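Profilin-2 (Mus musculus, PDB 2V8F) binds actin and proline-rich segments such as those of the formin mDia1 and VASP, and so probably links actin assembly to its regulators. Local coordinates at residues 103-107 with 108-112. Residues are numbered along the deposited sequence; the frame is centred on the assembly and turned at random.
Sequences VGRAG and RVLVF. With SO4 (sulfate ion), chain F; SO4 (sulfate ion), chain D.
A tight antiparallel beta hairpin in the central sheet of the profilin fold brings V103, G104 and R105 opposite F112, V111 and L110, with the reversal at A106 to V109. G104 and V111 are the hydrogen-bonded pair: G104 N donates to V111 O (2.9 Å), and V111 N returns a bond to G104 O (2.8 Å). Beside the turn A106 N donates to V109 O (2.9 Å). On the face of V111 the glycine has no side chain, and V111 CB lies 3.9 Å from G104 O; V111 and V109 pack there against helix 121-137, and A106, whose small CB lies 4.2 Å from V109 CG2, also touches L135 and R136 of that helix. The opposite face carries V103, R105, L110 and F112. V103 holds CG1 anti to its backbone N (chi1 -171°), which sets this methyl over the centre of the F112 ring in a CH-pi contact, while CG2 touches the ring at CE2. F112 in turn meets the ring of F40, and L110 packs on helix 45-52. R105 suits the boundary: its aliphatic CB and CG lie on L110 CD2, and beyond the bend at chi3 the guanidinium is fixed by L78 O and Y25 OH, with NH1 also bonded to a sulfate. At the exposed turn, R108 grips a second sulfate in a two-pronged clasp; both sulfates probably come from the crystallisation liquor. R108 NE donates to O3 of its sulfate, and NH2 donates to O1 at 2.7 Å, in the guanidinium plane.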
loop_
_atom_site.group_PDB
_atom_site.type_symbol
_atom_site.label_atom_id
_atom_site.label_comp_id
_atom_site.label_asym_id
_atom_site.label_seq_id
_atom_site.Cartn_x
_atom_site.Cartn_y
_atom_site.Cartn_z
ATOM N N VAL A 103 -0.568 -14.518 -11.039
ATOM C CA VAL A 103 -0.165 -15.315 -9.921
ATOM C C VAL A 103 1.250 -15.834 -10.118
ATOM O O VAL A 103 1.556 -16.338 -11.181
ATOM C CB VAL A 103 -1.129 -16.521 -9.767
ATOM C CG1 VAL A 103 -0.820 -17.241 -8.436
ATOM C CG2 VAL A 103 -2.603 -16.172 -9.892
ATOM N N GLY A 104 2.079 -15.697 -9.095
ATOM C CA GLY A 104 3.414 -16.213 -9.061
ATOM C C GLY A 104 3.509 -17.276 -7.970
ATOM O O GLY A 104 3.049 -17.008 -6.847
ATOM N N ARG A 105 4.115 -18.426 -8.217
ATOM C CA ARG A 105 4.217 -19.493 -7.247
ATOM C C ARG A 105 5.645 -19.611 -6.732
ATOM O O ARG A 105 6.557 -19.955 -7.512
ATOM C CB ARG A 105 3.744 -20.811 -7.826
ATOM C CG ARG A 105 3.753 -21.967 -6.877
ATOM C CD ARG A 105 3.262 -23.281 -7.516
ATOM N NE ARG A 105 4.263 -23.657 -8.545
ATOM C CZ ARG A 105 5.361 -24.327 -8.292
ATOM N NH1 ARG A 105 5.683 -24.745 -7.072
ATOM N NH2 ARG A 105 6.200 -24.596 -9.298
ATOM N N ALA A 106 5.846 -19.347 -5.461
ATOM C CA ALA A 106 7.077 -19.681 -4.745
ATOM C C ALA A 106 6.934 -21.073 -4.132
ATOM O O ALA A 106 6.077 -21.847 -4.560
ATOM C CB ALA A 106 7.392 -18.585 -3.754
ATOM N N GLY A 107 7.794 -21.439 -3.193
ATOM C CA GLY A 107 7.780 -22.734 -2.622
ATOM C C GLY A 107 6.631 -22.974 -1.651
ATOM O O GLY A 107 6.100 -24.093 -1.557
ATOM N N ARG A 108 6.290 -21.945 -0.885
ATOM C CA ARG A 108 5.300 -21.987 0.167
ATOM C C ARG A 108 4.075 -21.126 -0.069
ATOM O O ARG A 108 3.000 -21.359 0.464
ATOM C CB ARG A 108 5.896 -21.573 1.558
ATOM C CG ARG A 108 7.081 -22.458 1.957
ATOM C CD ARG A 108 7.719 -22.013 3.265
ATOM N NE ARG A 108 6.897 -22.126 4.423
ATOM C CZ ARG A 108 7.336 -21.858 5.663
ATOM N NH1 ARG A 108 8.571 -21.443 5.864
ATOM N NH2 ARG A 108 6.495 -22.018 6.644
ATOM N N VAL A 109 4.247 -20.086 -0.871
ATOM C CA VAL A 109 3.259 -19.052 -1.051
ATOM C C VAL A 109 3.032 -18.738 -2.541
ATOM O O VAL A 109 3.915 -18.933 -3.363
ATOM C CB VAL A 109 3.575 -17.734 -0.297
ATOM C CG1 VAL A 109 3.679 -17.939 1.195
ATOM C CG2 VAL A 109 4.840 -17.056 -0.802
ATOM N N LEU A 110 1.877 -18.177 -2.807
ATOM C CA LEU A 110 1.446 -17.587 -4.021
ATOM C C LEU A 110 1.367 -16.066 -3.876
ATOM O O LEU A 110 0.952 -15.570 -2.824
ATOM C CB LEU A 110 0.023 -18.017 -4.401
ATOM C CG LEU A 110 -0.144 -19.518 -4.555
ATOM C CD1 LEU A 110 -1.623 -19.880 -4.706
ATOM C CD2 LEU A 110 0.658 -20.095 -5.733
ATOM N N VAL A 111 1.802 -15.380 -4.915
ATOM C CA VAL A 111 1.701 -13.960 -5.054
ATOM C C VAL A 111 0.582 -13.647 -6.026
ATOM O O VAL A 111 0.648 -14.130 -7.163
ATOM C CB VAL A 111 3.011 -13.371 -5.568
ATOM C CG1 VAL A 111 2.862 -11.867 -5.793
ATOM C CG2 VAL A 111 4.153 -13.739 -4.629
ATOM N N PHE A 112 -0.427 -12.886 -5.625
ATOM C CA PHE A 112 -1.509 -12.447 -6.481
ATOM C C PHE A 112 -1.455 -10.926 -6.664
ATOM O O PHE A 112 -1.300 -10.208 -5.687
ATOM C CB PHE A 112 -2.870 -12.812 -5.859
ATOM C CG PHE A 112 -3.279 -14.239 -5.847
ATOM C CD1 PHE A 112 -2.839 -15.120 -4.867
ATOM C CD2 PHE A 112 -4.118 -14.727 -6.824
ATOM C CE1 PHE A 112 -3.270 -16.432 -4.911
ATOM C CE2 PHE A 112 -4.551 -16.026 -6.864
ATOM C CZ PHE A 112 -4.071 -16.908 -5.896
HETATM S S SO4 F . 3.737 -23.869 5.291
HETATM O O1 SO4 F . 3.872 -22.616 6.118
HETATM O O2 SO4 F . 4.119 -24.994 6.155
HETATM O O3 SO4 F . 4.692 -23.762 4.155
HETATM O O4 SO4 F . 2.384 -23.974 4.746
HETATM S S SO4 D . 8.993 -26.009 -5.735
HETATM O O1 SO4 D . 9.558 -24.691 -6.011
HETATM O O2 SO4 D . 10.073 -26.954 -5.465
HETATM O O3 SO4 D . 8.115 -25.927 -4.571
HETATM O O4 SO4 D . 8.227 -26.463 -6.892
#